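Local coordinates for protein beta-galactosidase (Geobacillus stearothermophilus, PDB 4OIF) that probably hydrolyses terminal, non-reducing beta-D-galactose residues from beta-D-galactosides, as a zinc-containing member of glycoside hydrolase family 42, at residues G304-N307 with D308-S312; S346-M349 with I350-S354. All coordinates share one frame; numbering follows the deposited sequence.

Interaction 1 (G304-N307 with D308-S312)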
ATOM      1  N   GLY A 304      18.228 -23.880  -8.910  1.00 11.96           N
ATOM      2  CA  GLY A 304      19.378 -24.324  -9.673  1.00  8.79           C
ATOM      3  C   GLY A 304      20.086 -23.156 -10.331  1.00 16.57           C
ATOM      4  O   GLY A 304      21.310 -23.132 -10.399  1.00 10.15           O
ATOM      5  N   PHE A 305      19.311 -22.183 -10.810  1.00 14.06           N
ATOM      6  CA  PHE A 305      19.884 -20.979 -11.383  1.00  7.62           C
ATOM      7  C   PHE A 305      20.751 -20.272 -10.351  1.00 11.08           C
ATOM      8  O   PHE A 305      21.933 -19.963 -10.623  1.00 10.79           O
ATOM      9  CB  PHE A 305      18.793 -20.044 -11.891  1.00  8.15           C
ATOM     10  CG  PHE A 305      19.313 -18.755 -12.481  1.00  7.94           C
ATOM     11  CD1 PHE A 305      19.666 -18.687 -13.823  1.00  6.57           C
ATOM     12  CD2 PHE A 305      19.420 -17.599 -11.698  1.00  7.78           C
ATOM     13  CE1 PHE A 305      20.129 -17.486 -14.380  1.00 15.34           C
ATOM     14  CE2 PHE A 305      19.881 -16.404 -12.237  1.00  7.16           C
ATOM     15  CZ  PHE A 305      20.240 -16.345 -13.587  1.00 10.36           C
ATOM     16  N   ILE A 306      20.193 -20.020  -9.167  1.00  9.06           N
ATOM     17  CA  ILE A 306      21.026 -19.345  -8.156  1.00 20.40           C
ATOM     18  C   ILE A 306      22.266 -20.169  -7.768  1.00 13.57           C
ATOM     19  O   ILE A 306      23.363 -19.622  -7.596  1.00  9.10           O
ATOM     20  CB  ILE A 306      20.246 -19.009  -6.879  1.00 19.23           C
ATOM     21  CG1 ILE A 306      19.194 -17.966  -7.192  1.00 17.31           C
ATOM     22  CG2 ILE A 306      21.187 -18.407  -5.829  1.00 11.45           C
ATOM     23  CD1 ILE A 306      19.785 -16.598  -7.483  1.00 24.93           C
ATOM     24  N   ASN A 307      22.102 -21.481  -7.651  1.00 13.75           N
ATOM     25  CA  ASN A 307      23.251 -22.332  -7.379  1.00  6.97           C
ATOM     26  C   ASN A 307      24.314 -22.165  -8.442  1.00  9.71           C
ATOM     27  O   ASN A 307      25.485 -22.061  -8.135  1.00 10.17           O
ATOM     28  CB  ASN A 307      22.839 -23.789  -7.294  1.00 10.02           C
ATOM     29  CG  ASN A 307      22.164 -24.131  -5.987  1.00 16.95           C
ATOM     30  OD1 ASN A 307      22.243 -23.385  -5.003  1.00 13.97           O
ATOM     31  ND2 ASN A 307      21.508 -25.282  -5.964  1.00 12.70           N
ATOM     32  N   ASP A 308      23.905 -22.125  -9.701  1.00  7.77           N
ATOM     33  CA  ASP A 308      24.873 -22.024 -10.768  1.00  8.76           C
ATOM     34  C   ASP A 308      25.592 -20.686 -10.664  1.00 17.76           C
ATOM     35  O   ASP A 308      26.821 -20.590 -10.855  1.00 14.28           O
ATOM     36  CB  ASP A 308      24.185 -22.204 -12.114  1.00  7.71           C
ATOM     37  CG  ASP A 308      23.712 -23.634 -12.326  1.00 15.19           C
ATOM     38  OD1 ASP A 308      24.163 -24.534 -11.581  1.00 10.46           O
ATOM     39  OD2 ASP A 308      22.888 -23.867 -13.230  1.00 10.96           O
ATOM     40  N   LEU A 309      24.833 -19.657 -10.320  1.00 11.83           N
ATOM     41  CA  LEU A 309      25.432 -18.350 -10.162  1.00  9.16           C
ATOM     42  C   LEU A 309      26.517 -18.375  -9.076  1.00 12.98           C
ATOM     43  O   LEU A 309      27.666 -17.984  -9.320  1.00 15.78           O
ATOM     44  CB  LEU A 309      24.351 -17.307  -9.841  1.00 10.14           C
ATOM     45  CG  LEU A 309      24.853 -15.901  -9.488  1.00 16.40           C
ATOM     46  CD1 LEU A 309      25.660 -15.275 -10.624  1.00  8.23           C
ATOM     47  CD2 LEU A 309      23.694 -15.016  -9.099  1.00 11.23           C
ATOM     48  N   TYR A 310      26.164 -18.864  -7.892  1.00 14.96           N
ATOM     49  CA  TYR A 310      27.066 -18.777  -6.744  1.00 14.99           C
ATOM     50  C   TYR A 310      28.231 -19.769  -6.802  1.00 11.56           C
ATOM     51  O   TYR A 310      29.310 -19.507  -6.267  1.00  6.19           O
ATOM     52  CB  TYR A 310      26.275 -18.952  -5.447  1.00 10.70           C
ATOM     53  CG  TYR A 310      25.433 -17.736  -5.119  1.00 17.64           C
ATOM     54  CD1 TYR A 310      25.698 -16.511  -5.727  1.00 16.41           C
ATOM     55  CD2 TYR A 310      24.385 -17.806  -4.206  1.00 12.33           C
ATOM     56  CE1 TYR A 310      24.947 -15.392  -5.445  1.00 14.06           C
ATOM     57  CE2 TYR A 310      23.624 -16.685  -3.913  1.00 15.61           C
ATOM     58  CZ  TYR A 310      23.908 -15.480  -4.546  1.00 16.82           C
ATOM     59  OH  TYR A 310      23.164 -14.351  -4.284  1.00 13.12           O
ATOM     60  N   ARG A 311      28.023 -20.900  -7.459  1.00  8.53           N
ATOM     61  CA  ARG A 311      29.131 -21.797  -7.733  1.00 11.87           C
ATOM     62  C   ARG A 311      30.095 -21.072  -8.652  1.00 10.36           C
ATOM     63  O   ARG A 311      31.289 -20.993  -8.373  1.00 13.22           O
ATOM     64  CB  ARG A 311      28.661 -23.107  -8.373  1.00  9.34           C
ATOM     65  CG  ARG A 311      29.768 -24.161  -8.537  1.00  6.30           C
ATOM     66  CD  ARG A 311      29.382 -25.194  -9.568  1.00  7.13           C
ATOM     67  NE  ARG A 311      29.072 -24.547 -10.836  1.00 12.95           N
ATOM     68  CZ  ARG A 311      27.854 -24.429 -11.350  1.00  9.88           C
ATOM     69  NH1 ARG A 311      26.803 -24.931 -10.706  1.00  8.18           N
ATOM     70  NH2 ARG A 311      27.693 -23.802 -12.508  1.00  7.32           N
ATOM     71  N   SER A 312      29.563 -20.499  -9.726  1.00 10.69           N
ATOM     72  CA  SER A 312      30.424 -19.902 -10.736  1.00 12.19           C
ATOM     73  C   SER A 312      31.247 -18.692 -10.269  1.00 17.16           C
ATOM     74  O   SER A 312      32.260 -18.385 -10.885  1.00 21.95           O
ATOM     75  CB  SER A 312      29.592 -19.514 -11.958  1.00 10.78           C
ATOM     76  OG  SER A 312      29.031 -20.666 -12.567  1.00 12.40           O
TER
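Ile306 sets its CG2 methyl obliquely against the Tyr310 ring, 3.5 Å from CE2, one helical turn earlier on the same side of helix 296-312. Chi1 of -67° puts CG1 beside the backbone N and leaves CG2 anti to it, and the two side chains run alongside each other. The phenol then goes its own way: its OH bonds to Met257 O, and its ring meets Trp283 edge-to-face. Beneath this pair the turn is plain alpha-helix, with Leu309 N bonding to Phe305 O at 2.9 Å, and Asp308, Tyr310 and Arg311 each bonding to the carbonyl four residues back. Asp308 folds back beside its own backbone N, bringing CG to 3.1 Å from Gly304 O. Its OD1 takes Arg311 NH1 in a salt bridge of 2.8 Å, nearly straight at 171°; the donor comes from the anti side of OD1 but well out of the carboxylate plane, while OD1 lies almost in the guanidinium plane. OD1 also bonds to His352 and OD2 to Tyr446. With an alanine in place of Asp308, Arg311 would probably lose its partner inside the helix, and His352 and Tyr446 theirs. Asp308 O is gripped twice, by Ser312 N and, from the opposite face, by Ser312 OG at 2.8 Å. In this buried contact, on the helix between strands 282-284 and 319-322, the carboxylate probably offsets the arginine's charge, which Asp457 shares through NH2.

Interaction 2 (S346-M349 with I350-S354)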
ATOM      1  N   SER A 346      18.154 -31.216  -0.780  1.00  4.84           N
ATOM      2  CA  SER A 346      19.544 -31.321  -0.360  1.00  7.43           C
ATOM      3  C   SER A 346      20.407 -31.936  -1.463  1.00  6.94           C
ATOM      4  O   SER A 346      21.532 -31.457  -1.765  1.00  8.97           O
ATOM      5  CB  SER A 346      19.642 -32.140   0.923  1.00 10.34           C
ATOM      6  OG  SER A 346      18.766 -31.622   1.898  1.00  7.34           O
ATOM      7  N   MET A 347      19.875 -32.992  -2.076  1.00  5.42           N
ATOM      8  CA  MET A 347      20.596 -33.618  -3.177  1.00  9.09           C
ATOM      9  C   MET A 347      20.777 -32.634  -4.331  1.00  9.74           C
ATOM     10  O   MET A 347      21.835 -32.621  -4.970  1.00  6.36           O
ATOM     11  CB  MET A 347      19.878 -34.877  -3.655  1.00  9.45           C
ATOM     12  CG  MET A 347      19.830 -35.968  -2.601  1.00 11.07           C
ATOM     13  SD  MET A 347      21.474 -36.529  -2.117  1.00 13.06           S
ATOM     14  CE  MET A 347      21.399 -36.280  -0.352  1.00  3.84           C
ATOM     15  N   GLN A 348      19.761 -31.806  -4.588  1.00  6.10           N
ATOM     16  CA  GLN A 348      19.874 -30.811  -5.650  1.00  5.97           C
ATOM     17  C   GLN A 348      20.997 -29.836  -5.342  1.00 14.32           C
ATOM     18  O   GLN A 348      21.751 -29.418  -6.235  1.00  9.75           O
ATOM     19  CB  GLN A 348      18.575 -30.041  -5.850  1.00  8.58           C
ATOM     20  CG  GLN A 348      18.667 -29.090  -7.034  1.00  7.67           C
ATOM     21  CD  GLN A 348      17.524 -28.098  -7.122  1.00 11.62           C
ATOM     22  OE1 GLN A 348      16.891 -27.755  -6.116  1.00  8.14           O
ATOM     23  NE2 GLN A 348      17.261 -27.617  -8.337  1.00  5.10           N
ATOM     24  N   MET A 349      21.107 -29.479  -4.067  1.00  8.88           N
ATOM     25  CA  MET A 349      22.170 -28.584  -3.645  1.00  9.49           C
ATOM     26  C   MET A 349      23.533 -29.196  -3.923  1.00 14.07           C
ATOM     27  O   MET A 349      24.412 -28.523  -4.478  1.00 14.34           O
ATOM     28  CB  MET A 349      22.023 -28.236  -2.168  1.00 15.86           C
ATOM     29  CG  MET A 349      20.970 -27.173  -1.921  1.00 11.96           C
ATOM     30  SD  MET A 349      21.467 -25.586  -2.610  1.00 28.86           S
ATOM     31  CE  MET A 349      19.946 -24.661  -2.425  1.00 17.57           C
ATOM     32  N   ILE A 350      23.713 -30.465  -3.556  1.00  8.12           N
ATOM     33  CA  ILE A 350      24.993 -31.122  -3.843  1.00  4.84           C
ATOM     34  C   ILE A 350      25.249 -31.228  -5.360  1.00  8.77           C
ATOM     35  O   ILE A 350      26.379 -31.115  -5.829  1.00  8.91           O
ATOM     36  CB  ILE A 350      25.057 -32.531  -3.203  1.00 14.67           C
ATOM     37  CG1 ILE A 350      24.795 -32.435  -1.695  1.00  9.16           C
ATOM     38  CG2 ILE A 350      26.410 -33.229  -3.484  1.00  2.60           C
ATOM     39  CD1 ILE A 350      25.791 -31.564  -0.964  1.00 11.38           C
ATOM     40  N   ALA A 351      24.190 -31.428  -6.128  1.00 11.84           N
ATOM     41  CA  ALA A 351      24.327 -31.673  -7.552  1.00 11.32           C
ATOM     42  C   ALA A 351      24.820 -30.435  -8.318  1.00 13.42           C
ATOM     43  O   ALA A 351      25.498 -30.561  -9.338  1.00 10.48           O
ATOM     44  CB  ALA A 351      23.007 -32.158  -8.122  1.00  6.19           C
ATOM     45  N   HIS A 352      24.477 -29.247  -7.830  1.00 12.20           N
ATOM     46  CA  HIS A 352      24.862 -28.017  -8.505  1.00  4.56           C
ATOM     47  C   HIS A 352      26.137 -27.438  -7.916  1.00  7.90           C
ATOM     48  O   HIS A 352      26.550 -26.352  -8.302  1.00  5.85           O
ATOM     49  CB  HIS A 352      23.736 -26.982  -8.442  1.00  9.17           C
ATOM     50  CG  HIS A 352      22.630 -27.224  -9.426  1.00  9.52           C
ATOM     51  ND1 HIS A 352      22.565 -26.583 -10.645  1.00  7.47           N
ATOM     52  CD2 HIS A 352      21.551 -28.041  -9.372  1.00  6.02           C
ATOM     53  CE1 HIS A 352      21.495 -26.998 -11.299  1.00  7.25           C
ATOM     54  NE2 HIS A 352      20.860 -27.880 -10.548  1.00  4.37           N
ATOM     55  N   GLY A 353      26.773 -28.168  -6.999  1.00  9.93           N
ATOM     56  CA  GLY A 353      28.115 -27.814  -6.573  1.00  8.98           C
ATOM     57  C   GLY A 353      28.423 -27.659  -5.090  1.00 12.12           C
ATOM     58  O   GLY A 353      29.585 -27.500  -4.716  1.00 19.39           O
ATOM     59  N   SER A 354      27.414 -27.712  -4.232  1.00 10.45           N
ATOM     60  CA  SER A 354      27.664 -27.553  -2.797  1.00  9.50           C
ATOM     61  C   SER A 354      28.420 -28.733  -2.176  1.00  9.35           C
ATOM     62  O   SER A 354      28.121 -29.896  -2.462  1.00 10.30           O
ATOM     63  CB  SER A 354      26.346 -27.354  -2.051  1.00  8.71           C
ATOM     64  OG  SER A 354      26.566 -27.196  -0.663  1.00 12.78           O
TER
HETATM   65  O   HOH W   1      18.655 -28.850 -10.680  1.00  6.59           O
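The His352 ring meets Gln348 at its edge: the main-chain O of Gln348 lies in the ring plane, 3.4 Å from CD2. The same CD2 is 3.9 Å from Gln348 CG, and the side-chain amide is turned steeply from the imidazole, their planes 74° apart. Gln348 touches the ring with CG, which stands anti to the backbone N (chi1 -175°), and its extended chain carries NE2 off to Ala300 O. NE2 also donates to a water at 3.0 Å; that water sits doubtfully close to His352 NE2. At the ring's other nitrogen, ND1 is held by Asp308 of helix 296-312. The backbone beneath ends helix 341-351 in a Schellman motif. Ser354 N bonds back to Met349 O at 3.1 Å, enclosing the shorter link from Gly353 N to Ile350 O. Gly353 is the C-prime residue, with phi at 128°, where a side chain would jam against the preceding carbonyl oxygen. Before the turn, Ile350 N bonds to Ser346 O at 3.0 Å, and Ile350 CG1 also rests against that oxygen. Met349 O is touched besides by Ser354 CB, 3.3 Å away, while His352 N adds only a weak bond to it. Ser354 OG leaves the helix end behind, bonding to Ser356 O and Leu320 N on strands 356-359 and 319-322.

Overall arrangement
Interaction 1 comes first along the chain, on helix 296-312, and interaction 2 follows at the end of helix 341-351, their centres 10 Å apart. Strand 319-322 lies between the two helices in sequence, and strand 356-359 comes after the second, so these are successive helices of the family's TIM-barrel domain. The contacts touch directly: Arg311 NH1 probably bonds to His352 O at 2.8 Å, Asn307 CB packs on His352 CB, and Asn307 OD1 lies beside Met349 SD. The end of one helix is thereby tied to the last turn of its neighbour. The side chain of Tyr310 is about 10 Å from that of Glu158, the predicted proton donor, and that of Met349 about 9 Å from that of Glu322, the predicted nucleophile.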